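Local coordinates for putative methyltransferase from antibiotic biosynthesis pathway (Anabaena variabilis ATCC 29413, PDB 3EGE), which probably transfers methyl groups from S-adenosylmethionine to a substrate not yet identified, perhaps in an antibiotic biosynthesis pathway, at residues A[19-24]-A[182-187]; A[137-142]-A[248-253]; A[178-183]-A[191-196]. All coordinates share one frame; numbering follows the deposited sequence.

Contact 1. Residues A[19-24]-A[182-187]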
loop_
_atom_site.group_PDB
_atom_site.type_symbol
_atom_site.label_atom_id
_atom_site.label_comp_id
_atom_site.label_asym_id
_atom_site.label_seq_id
_atom_site.Cartn_x
_atom_site.Cartn_y
_atom_site.Cartn_z
ATOM N N ASP A 19 1.635 8.558 -5.836
ATOM C CA ASP A 19 1.482 8.588 -7.282
ATOM C C ASP A 19 0.047 8.939 -7.615
ATOM O O ASP A 19 -0.874 8.363 -7.026
ATOM C CB ASP A 19 1.884 7.246 -7.880
ATOM C CG ASP A 19 2.049 7.320 -9.375
ATOM O OD1 ASP A 19 1.025 7.350 -10.080
ATOM O OD2 ASP A 19 3.215 7.353 -9.822
ATOM N N ILE A 20 -0.123 9.864 -8.574
ATOM C CA ILE A 20 -1.439 10.398 -8.974
ATOM C C ILE A 20 -2.395 9.328 -9.533
ATOM O O ILE A 20 -3.614 9.485 -9.456
ATOM C CB ILE A 20 -1.300 11.585 -9.989
ATOM C CG1 ILE A 20 -2.585 12.447 -10.022
ATOM C CG2 ILE A 20 -0.893 11.083 -11.398
ATOM C CD1 ILE A 20 -2.531 13.653 -11.038
ATOM N N ARG A 21 -1.837 8.261 -10.108
ATOM C CA ARG A 21 -2.640 7.138 -10.617
ATOM C C ARG A 21 -3.259 6.320 -9.495
ATOM O O ARG A 21 -4.382 5.834 -9.631
ATOM C CB ARG A 21 -1.822 6.275 -11.559
ATOM C CG ARG A 21 -1.554 7.010 -12.842
ATOM C CD ARG A 21 -0.464 6.411 -13.614
ATOM N NE ARG A 21 0.833 6.526 -12.936
ATOM C CZ ARG A 21 1.995 6.200 -13.495
ATOM N NH1 ARG A 21 2.056 5.828 -14.769
ATOM N NH2 ARG A 21 3.111 6.312 -12.800
ATOM N N ILE A 22 -2.528 6.184 -8.388
ATOM C CA ILE A 22 -3.059 5.527 -7.202
ATOM C C ILE A 22 -4.147 6.439 -6.590
ATOM O O ILE A 22 -5.240 5.955 -6.290
ATOM C CB ILE A 22 -1.966 5.152 -6.200
ATOM C CG1 ILE A 22 -0.994 4.154 -6.860
ATOM C CG2 ILE A 22 -2.598 4.541 -4.946
ATOM C CD1 ILE A 22 0.112 3.648 -5.957
ATOM N N VAL A 23 -3.873 7.745 -6.480
ATOM C CA VAL A 23 -4.850 8.714 -5.931
ATOM C C VAL A 23 -6.136 8.732 -6.762
ATOM O O VAL A 23 -7.217 8.678 -6.189
ATOM C CB VAL A 23 -4.275 10.169 -5.841
ATOM C CG1 VAL A 23 -5.339 11.146 -5.358
ATOM C CG2 VAL A 23 -3.024 10.204 -4.955
ATOM N N ASN A 24 -6.007 8.817 -8.091
ATOM C CA ASN A 24 -7.166 8.776 -9.011
ATOM C C ASN A 24 -7.985 7.474 -8.858
ATOM O O ASN A 24 -9.217 7.514 -8.877
ATOM C CB ASN A 24 -6.738 8.950 -10.489
ATOM C CG ASN A 24 -6.169 10.350 -10.810
ATOM O OD1 ASN A 24 -6.359 11.306 -10.078
ATOM N ND2 ASN A 24 -5.451 10.443 -11.917
ATOM N N HIS A 182 5.271 1.193 -15.046
ATOM C CA HIS A 182 6.728 1.103 -14.944
ATOM C C HIS A 182 7.389 2.324 -14.302
ATOM O O HIS A 182 8.534 2.211 -13.888
ATOM C CB HIS A 182 7.347 0.880 -16.328
ATOM C CG HIS A 182 7.281 2.084 -17.219
ATOM N ND1 HIS A 182 8.329 2.970 -17.347
ATOM C CD2 HIS A 182 6.275 2.574 -17.982
ATOM C CE1 HIS A 182 7.979 3.939 -18.173
ATOM N NE2 HIS A 182 6.735 3.726 -18.564
ATOM N N ASP A 183 6.673 3.461 -14.207
ATOM C CA ASP A 183 7.217 4.748 -13.711
ATOM C C ASP A 183 6.503 5.334 -12.482
ATOM O O ASP A 183 6.342 6.561 -12.360
ATOM C CB ASP A 183 7.305 5.766 -14.868
ATOM C CG ASP A 183 5.990 5.968 -15.596
ATOM O OD1 ASP A 183 5.018 5.275 -15.239
ATOM O OD2 ASP A 183 5.935 6.789 -16.552
ATOM N N LEU A 184 6.112 4.457 -11.551
ATOM C CA LEU A 184 5.487 4.893 -10.288
ATOM C C LEU A 184 6.456 5.741 -9.447
ATOM O O LEU A 184 7.634 5.398 -9.292
ATOM C CB LEU A 184 5.020 3.714 -9.421
ATOM C CG LEU A 184 3.769 2.949 -9.801
ATOM C CD1 LEU A 184 3.683 1.673 -8.965
ATOM C CD2 LEU A 184 2.505 3.817 -9.606
ATOM N N SER A 185 5.933 6.848 -8.928
ATOM C CA SER A 185 6.678 7.759 -8.045
ATOM C C SER A 185 6.827 7.171 -6.629
ATOM O O SER A 185 7.758 7.499 -5.907
ATOM C CB SER A 185 5.956 9.114 -7.970
ATOM O OG SER A 185 4.667 8.970 -7.396
ATOM N N ASP A 186 5.882 6.308 -6.265
ATOM C CA ASP A 186 5.783 5.685 -4.957
ATOM C C ASP A 186 6.600 4.394 -4.995
ATOM O O ASP A 186 6.139 3.362 -5.500
ATOM C CB ASP A 186 4.290 5.438 -4.663
ATOM C CG ASP A 186 4.004 5.091 -3.217
ATOM O OD1 ASP A 186 4.903 4.976 -2.370
ATOM O OD2 ASP A 186 2.814 4.925 -2.936
ATOM N N LEU A 187 7.809 4.452 -4.428
ATOM C CA LEU A 187 8.755 3.349 -4.488
ATOM C C LEU A 187 8.587 2.361 -3.355
ATOM O O LEU A 187 9.468 2.189 -2.515
ATOM C CB LEU A 187 10.209 3.858 -4.608
ATOM C CG LEU A 187 10.527 4.788 -5.809
ATOM C CD1 LEU A 187 12.049 5.159 -5.844
ATOM C CD2 LEU A 187 10.072 4.177 -7.142
#

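Contact 2. Residues A[137-142]-A[248-253]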
loop_
_atom_site.group_PDB
_atom_site.type_symbol
_atom_site.label_atom_id
_atom_site.label_comp_id
_atom_site.label_asym_id
_atom_site.label_seq_id
_atom_site.Cartn_x
_atom_site.Cartn_y
_atom_site.Cartn_z
ATOM N N GLN A 137 2.661 -12.578 -10.903
ATOM C CA GLN A 137 3.397 -13.256 -11.931
ATOM C C GLN A 137 4.878 -13.263 -11.489
ATOM O O GLN A 137 5.265 -12.528 -10.571
ATOM C CB GLN A 137 3.145 -12.614 -13.298
ATOM C CG GLN A 137 3.731 -11.249 -13.572
ATOM C CD GLN A 137 3.149 -10.671 -14.872
ATOM O OE1 GLN A 137 2.100 -10.016 -14.863
ATOM N NE2 GLN A 137 3.796 -10.970 -16.001
ATOM N N ARG A 138 5.656 -14.163 -12.085
ATOM C CA ARG A 138 7.100 -14.316 -11.816
ATOM C C ARG A 138 7.829 -12.955 -11.941
ATOM O O ARG A 138 7.730 -12.321 -12.971
ATOM C CB ARG A 138 7.668 -15.328 -12.815
ATOM C CG ARG A 138 9.171 -15.556 -12.779
ATOM C CD ARG A 138 9.617 -16.561 -11.751
ATOM N NE ARG A 138 11.055 -16.442 -11.518
ATOM C CZ ARG A 138 12.011 -16.816 -12.371
ATOM N NH1 ARG A 138 11.758 -17.398 -13.537
ATOM N NH2 ARG A 138 13.266 -16.620 -12.027
ATOM N N ILE A 139 8.510 -12.516 -10.891
ATOM C CA ILE A 139 9.272 -11.246 -10.885
ATOM C C ILE A 139 10.722 -11.576 -10.552
ATOM O O ILE A 139 10.987 -12.302 -9.596
ATOM C CB ILE A 139 8.778 -10.206 -9.774
ATOM C CG1 ILE A 139 7.254 -10.100 -9.717
ATOM C CG2 ILE A 139 9.352 -8.806 -10.011
ATOM C CD1 ILE A 139 6.617 -9.752 -11.084
ATOM N N TRP A 140 11.639 -11.023 -11.336
ATOM C CA TRP A 140 13.087 -11.116 -11.109
ATOM C C TRP A 140 13.544 -10.696 -9.697
ATOM O O TRP A 140 14.503 -11.259 -9.176
ATOM C CB TRP A 140 13.850 -10.236 -12.142
ATOM C CG TRP A 140 13.593 -8.793 -11.978
ATOM C CD1 TRP A 140 12.598 -8.086 -12.552
ATOM C CD2 TRP A 140 14.300 -7.887 -11.125
ATOM N NE1 TRP A 140 12.635 -6.795 -12.120
ATOM C CE2 TRP A 140 13.666 -6.639 -11.234
ATOM C CE3 TRP A 140 15.411 -8.019 -10.271
ATOM C CZ2 TRP A 140 14.113 -5.506 -10.546
ATOM C CZ3 TRP A 140 15.860 -6.901 -9.574
ATOM C CH2 TRP A 140 15.198 -5.661 -9.708
ATOM N N LEU A 141 12.870 -9.683 -9.127
ATOM C CA LEU A 141 13.220 -9.052 -7.845
ATOM C C LEU A 141 13.497 -10.025 -6.706
ATOM O O LEU A 141 14.492 -9.881 -5.971
ATOM C CB LEU A 141 12.103 -8.060 -7.422
ATOM C CG LEU A 141 12.302 -7.170 -6.182
ATOM C CD1 LEU A 141 13.620 -6.391 -6.276
ATOM C CD2 LEU A 141 11.073 -6.227 -5.942
ATOM N N TYR A 142 12.652 -11.048 -6.617
ATOM C CA TYR A 142 12.729 -12.019 -5.521
ATOM C C TYR A 142 13.846 -13.038 -5.644
ATOM O O TYR A 142 14.139 -13.721 -4.673
ATOM C CB TYR A 142 11.389 -12.683 -5.272
ATOM C CG TYR A 142 10.272 -11.669 -5.235
ATOM C CD1 TYR A 142 10.294 -10.596 -4.339
ATOM C CD2 TYR A 142 9.186 -11.784 -6.112
ATOM C CE1 TYR A 142 9.264 -9.646 -4.332
ATOM C CE2 TYR A 142 8.184 -10.874 -6.108
ATOM C CZ TYR A 142 8.210 -9.809 -5.222
ATOM O OH TYR A 142 7.171 -8.930 -5.290
ATOM N N ILE A 248 2.739 -4.417 -15.168
ATOM C CA ILE A 248 2.850 -5.799 -14.685
ATOM C C ILE A 248 1.968 -6.053 -13.451
ATOM O O ILE A 248 1.723 -5.139 -12.667
ATOM C CB ILE A 248 4.345 -6.128 -14.343
ATOM C CG1 ILE A 248 4.590 -7.637 -14.353
ATOM C CG2 ILE A 248 4.780 -5.485 -13.021
ATOM C CD1 ILE A 248 6.064 -8.027 -14.212
ATOM N N ASP A 249 1.510 -7.296 -13.298
ATOM C CA ASP A 249 0.711 -7.690 -12.155
ATOM C C ASP A 249 1.601 -8.344 -11.112
ATOM O O ASP A 249 2.060 -9.453 -11.312
ATOM C CB ASP A 249 -0.429 -8.655 -12.531
ATOM C CG ASP A 249 -1.401 -8.906 -11.355
ATOM O OD1 ASP A 249 -1.245 -8.339 -10.256
ATOM O OD2 ASP A 249 -2.338 -9.671 -11.526
ATOM N N ILE A 250 1.780 -7.666 -9.983
ATOM C CA ILE A 250 2.562 -8.183 -8.853
ATOM C C ILE A 250 1.630 -8.464 -7.655
ATOM O O ILE A 250 2.063 -8.475 -6.499
ATOM C CB ILE A 250 3.749 -7.249 -8.518
ATOM C CG1 ILE A 250 4.478 -6.831 -9.817
ATOM C CG2 ILE A 250 4.786 -7.957 -7.587
ATOM C CD1 ILE A 250 5.604 -5.830 -9.595
ATOM N N GLY A 251 0.365 -8.778 -7.960
ATOM C CA GLY A 251 -0.623 -9.133 -6.966
ATOM C C GLY A 251 -1.261 -8.003 -6.173
ATOM O O GLY A 251 -1.931 -8.287 -5.191
ATOM N N TYR A 252 -1.075 -6.745 -6.590
ATOM C CA TYR A 252 -1.723 -5.618 -5.910
ATOM C C TYR A 252 -3.183 -5.572 -6.347
ATOM O O TYR A 252 -3.497 -5.699 -7.551
ATOM C CB TYR A 252 -1.016 -4.293 -6.163
ATOM C CG TYR A 252 0.359 -4.239 -5.544
ATOM C CD1 TYR A 252 1.488 -4.726 -6.254
ATOM C CD2 TYR A 252 0.542 -3.739 -4.260
ATOM C CE1 TYR A 252 2.792 -4.689 -5.700
ATOM C CE2 TYR A 252 1.848 -3.675 -3.665
ATOM C CZ TYR A 252 2.979 -4.161 -4.399
ATOM O OH TYR A 252 4.269 -4.146 -3.873
ATOM N N ARG A 253 -4.054 -5.393 -5.348
ATOM C CA ARG A 253 -5.500 -5.446 -5.525
ATOM C C ARG A 253 -6.246 -4.406 -4.681
ATOM O O ARG A 253 -5.917 -4.190 -3.508
ATOM C CB ARG A 253 -6.004 -6.818 -5.045
ATOM C CG ARG A 253 -5.525 -8.034 -5.808
ATOM C CD ARG A 253 -6.258 -8.167 -7.152
ATOM N NE ARG A 253 -5.789 -9.315 -7.906
ATOM C CZ ARG A 253 -4.638 -9.406 -8.582
ATOM N NH1 ARG A 253 -3.782 -8.416 -8.628
ATOM N NH2 ARG A 253 -4.333 -10.523 -9.218
#

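Contact 3. Residues A[178-183]-A[191-196]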
loop_
_atom_site.group_PDB
_atom_site.type_symbol
_atom_site.label_atom_id
_atom_site.label_comp_id
_atom_site.label_asym_id
_atom_site.label_seq_id
_atom_site.Cartn_x
_atom_site.Cartn_y
_atom_site.Cartn_z
ATOM N N PHE A 178 -4.705 -3.754 -9.405
ATOM C CA PHE A 178 -4.015 -2.511 -9.701
ATOM C C PHE A 178 -2.685 -3.006 -10.307
ATOM O O PHE A 178 -1.758 -3.420 -9.576
ATOM C CB PHE A 178 -3.797 -1.591 -8.498
ATOM C CG PHE A 178 -2.946 -0.393 -8.839
ATOM C CD1 PHE A 178 -3.465 0.634 -9.640
ATOM C CD2 PHE A 178 -1.602 -0.322 -8.424
ATOM C CE1 PHE A 178 -2.671 1.748 -10.011
ATOM C CE2 PHE A 178 -0.790 0.786 -8.790
ATOM C CZ PHE A 178 -1.323 1.814 -9.598
ATOM N N LEU A 179 -2.622 -2.991 -11.635
ATOM C CA LEU A 179 -1.410 -3.370 -12.380
ATOM C C LEU A 179 -0.474 -2.195 -12.182
ATOM O O LEU A 179 -0.917 -1.038 -12.211
ATOM C CB LEU A 179 -1.708 -3.586 -13.864
ATOM C CG LEU A 179 -2.784 -4.650 -14.177
ATOM C CD1 LEU A 179 -3.151 -4.688 -15.679
ATOM C CD2 LEU A 179 -2.349 -6.017 -13.677
ATOM N N LEU A 180 0.797 -2.483 -11.939
ATOM C CA LEU A 180 1.777 -1.438 -11.658
ATOM C C LEU A 180 2.374 -0.834 -12.930
ATOM O O LEU A 180 2.947 -1.577 -13.730
ATOM C CB LEU A 180 2.927 -1.989 -10.822
ATOM C CG LEU A 180 2.644 -2.605 -9.448
ATOM C CD1 LEU A 180 4.014 -2.953 -8.768
ATOM C CD2 LEU A 180 1.784 -1.690 -8.578
ATOM N N PRO A 181 2.253 0.504 -13.125
ATOM C CA PRO A 181 2.982 1.128 -14.239
ATOM C C PRO A 181 4.484 1.029 -13.994
ATOM O O PRO A 181 4.908 0.809 -12.871
ATOM C CB PRO A 181 2.546 2.589 -14.190
ATOM C CG PRO A 181 1.336 2.633 -13.282
ATOM C CD PRO A 181 1.429 1.482 -12.383
ATOM N N HIS A 182 5.271 1.193 -15.046
ATOM C CA HIS A 182 6.728 1.103 -14.944
ATOM C C HIS A 182 7.389 2.324 -14.302
ATOM O O HIS A 182 8.534 2.211 -13.888
ATOM C CB HIS A 182 7.347 0.880 -16.328
ATOM C CG HIS A 182 7.281 2.084 -17.219
ATOM N ND1 HIS A 182 8.329 2.970 -17.347
ATOM C CD2 HIS A 182 6.275 2.574 -17.982
ATOM C CE1 HIS A 182 7.979 3.939 -18.173
ATOM N NE2 HIS A 182 6.735 3.726 -18.564
ATOM N N ASP A 183 6.673 3.461 -14.207
ATOM C CA ASP A 183 7.217 4.748 -13.711
ATOM C C ASP A 183 6.503 5.334 -12.482
ATOM O O ASP A 183 6.342 6.561 -12.360
ATOM C CB ASP A 183 7.305 5.766 -14.868
ATOM C CG ASP A 183 5.990 5.968 -15.596
ATOM O OD1 ASP A 183 5.018 5.275 -15.239
ATOM O OD2 ASP A 183 5.935 6.789 -16.552
ATOM N N ALA A 191 7.748 -1.692 -6.874
ATOM C CA ALA A 191 7.497 -0.566 -7.764
ATOM C C ALA A 191 8.633 -0.313 -8.774
ATOM O O ALA A 191 8.341 0.108 -9.902
ATOM C CB ALA A 191 7.149 0.701 -6.960
ATOM N N ALA A 192 9.894 -0.607 -8.413
ATOM C CA ALA A 192 11.027 -0.450 -9.346
ATOM C C ALA A 192 11.284 -1.751 -10.185
ATOM O O ALA A 192 12.428 -2.038 -10.606
ATOM C CB ALA A 192 12.273 -0.002 -8.609
ATOM N N TRP A 193 10.205 -2.500 -10.473
ATOM C CA TRP A 193 10.262 -3.728 -11.293
ATOM C C TRP A 193 10.877 -3.583 -12.694
ATOM O O TRP A 193 11.304 -4.562 -13.252
ATOM C CB TRP A 193 8.869 -4.358 -11.461
ATOM C CG TRP A 193 7.864 -3.532 -12.190
ATOM C CD1 TRP A 193 6.979 -2.656 -11.641
ATOM C CD2 TRP A 193 7.608 -3.530 -13.597
ATOM N NE1 TRP A 193 6.173 -2.121 -12.606
ATOM C CE2 TRP A 193 6.525 -2.641 -13.820
ATOM C CE3 TRP A 193 8.157 -4.214 -14.690
ATOM C CZ2 TRP A 193 6.020 -2.376 -15.099
ATOM C CZ3 TRP A 193 7.631 -3.964 -15.972
ATOM C CH2 TRP A 193 6.587 -3.049 -16.161
ATOM N N ARG A 194 10.850 -2.390 -13.279
ATOM C CA ARG A 194 11.463 -2.174 -14.593
ATOM C C ARG A 194 12.703 -1.283 -14.485
ATOM O O ARG A 194 13.284 -0.941 -15.511
ATOM C CB ARG A 194 10.433 -1.587 -15.570
ATOM C CG ARG A 194 10.508 -2.225 -16.970
ATOM C CD ARG A 194 9.557 -1.521 -17.928
ATOM N NE ARG A 194 10.143 -0.259 -18.377
ATOM C CZ ARG A 194 9.652 0.540 -19.319
ATOM N NH1 ARG A 194 8.505 0.270 -19.932
ATOM N NH2 ARG A 194 10.321 1.652 -19.639
ATOM N N ARG A 195 13.123 -0.974 -13.256
ATOM C CA ARG A 195 14.252 -0.088 -12.961
ATOM C C ARG A 195 15.142 -0.759 -11.899
ATOM O O ARG A 195 15.288 -0.235 -10.788
ATOM C CB ARG A 195 13.706 1.247 -12.455
ATOM C CG ARG A 195 12.923 2.041 -13.502
ATOM C CD ARG A 195 12.193 3.234 -12.893
ATOM N NE ARG A 195 11.016 2.828 -12.116
ATOM C CZ ARG A 195 10.252 3.638 -11.376
ATOM N NH1 ARG A 195 10.522 4.926 -11.234
ATOM N NH2 ARG A 195 9.199 3.131 -10.743
ATOM N N PRO A 196 15.765 -1.908 -12.248
ATOM C CA PRO A 196 16.510 -2.711 -11.268
ATOM C C PRO A 196 17.597 -1.986 -10.475
ATOM O O PRO A 196 17.832 -2.319 -9.292
ATOM C CB PRO A 196 17.121 -3.832 -12.120
ATOM C CG PRO A 196 17.138 -3.299 -13.486
ATOM C CD PRO A 196 15.873 -2.504 -13.590
HETATM O O HOH W 1 9.467 0.164 -12.564
#

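Contact 1. Residues A[19-24]-A[182-187]
OD2 of D19 is gripped from two directions: the backbone N of S185 reaches its anti lone pair at 2.9 Å, nearly straight (171°), while NH2 of R21 comes to its syn side at 3.2 Å. The other oxygen, OD1, takes the backbone N of R21, a capping bond that puts D19 at the N-cap of helix 20-30, and also NE of R21. R21 thus holds D19 side-on with two nitrogens, and its guanidinium, bent round at chi3 (-66°), turns its far edge to D183. There NH1 and NH2 converge on one oxygen, D183 OD1, at 3.0 and 3.3 Å, the planes of the two groups 62° apart. The result is a D19–R21–D183 salt-bridge network joining the first helix of the Rossmann-like methyltransferase fold to the loop after strand 172-181. With four donors on its two oxygens, D19 is probably held as the anion. CD2 of L184 lies against the D19 carboxylate, 3.5 Å from CG, and touches CD1 of I22 more loosely. S185 OG, packed 3.2 Å from CA of D19, bonds to V17 O; D186 turns its carboxylate to R16 and Y48.

Contact 2. Residues A[137-142]-A[248-253]
Q137 meets D249 through two hydrogen bonds and does the polar work of the contact. Its backbone N gives an almost linear bond (178°) to D249 O at 3.2 Å, and its side-chain OE1 takes D249 N in return, also at 3.2 Å, with the donor standing above the amide plane. Both backbone polar groups of D249 are therefore met by one residue. The first torsion of Q137 (chi1 71°) sets CG between its own N and carbonyl carbon, and from there the extended chain runs past D249 O to lay the amide against I248, CD 3.4 Å from CG1. After Q137, I250 and I139 bury the most surface. I139 works mainly through one methyl: CD1 sits 3.6 Å from CD1 of I248 and 3.8 Å from CG1 of I250, touching both isoleucines, while its side chain crosses that of I250 at about a right angle. The other branch of I250, CG2, meets the hydroxyl of Y142 at 3.5 Å.

The D249 side chain is engaged within its own segment. OD1 accepts from G251 N, closing an Asx turn, and R253 grips the carboxylate end-on, one nitrogen to each oxygen. This turn leads into strand 252-258, which lies between strands 126-131 and 172-181 in the sheet. The loop after strand 126-131 is thus tied to the turn by two bonds from exposed Q137, one from its backbone N and one to its side-chain amide, and the buried methyls of I139, I248 and I250 pack beside them: directional polar bonds set the D249 backbone, while the apolar contacts are less directional.

Contact 3. Residues A[178-183]-A[191-196]
A191 touches CD1 of L180 lightly through its CA, and its carbonyl oxygen accepts from water 1 and from NH2 of R195. A192 opens a type I turn that runs to R195 and brings the next three side chains to strand end 180-181 and the residues after it. W193 lays its indole along this chain: NE1 donates to P181 O at 3.2 Å, bent (141°) and from well above the carbonyl plane, while CZ2 packs 3.6 Å from CA of H182 and CD1 meets CD1 of L180. R194, bent at chi3 (78°), stacks its guanidinium flat on the H182 ring, centres 3.7 Å apart and planes at 10°. The arrangement has the form of a cation-pi stack if the imidazole is neutral. D183 CG lies over the opposite face of that ring, and NH1 of R194 bonds to L245 O. R195 sets a guanidinium face over H182 O, NE at 3.1 Å but badly angled for a bond; its NH2 also bonds to L184 O. Water 1 links R195 and H182 instead: it donates to H182 O at 2.6 Å and to A191 O, and accepts from R194 N and R195 NE. Strand 172-181 pairs here with strands 247-248 and 252-258, W193 resting on I248; F178 and P181 touch I22 and R21 of helix 20-30.

How the contacts relate
Contacts 1 and 3 share H182 and D183, and their centres are 9 Å apart. R195 NH2 of contact 3 bonds to L184 O of contact 1 at 3.1 Å, so two arginines, R21 and R195, serve the same short piece of loop. Contact 2 also lies 9 Å from contact 3, centre to centre, joined by the sheet bond from L180 N to I248 O (2.9 Å) and by W140 NE1 to W193 O (2.8 Å). Contacts 1 and 2 do not touch, their nearest atoms being about 6 Å apart; residues 178-183 and 191-196 lie along the route between them. Contact 3 is nested within the chain loop that contact 2 closes.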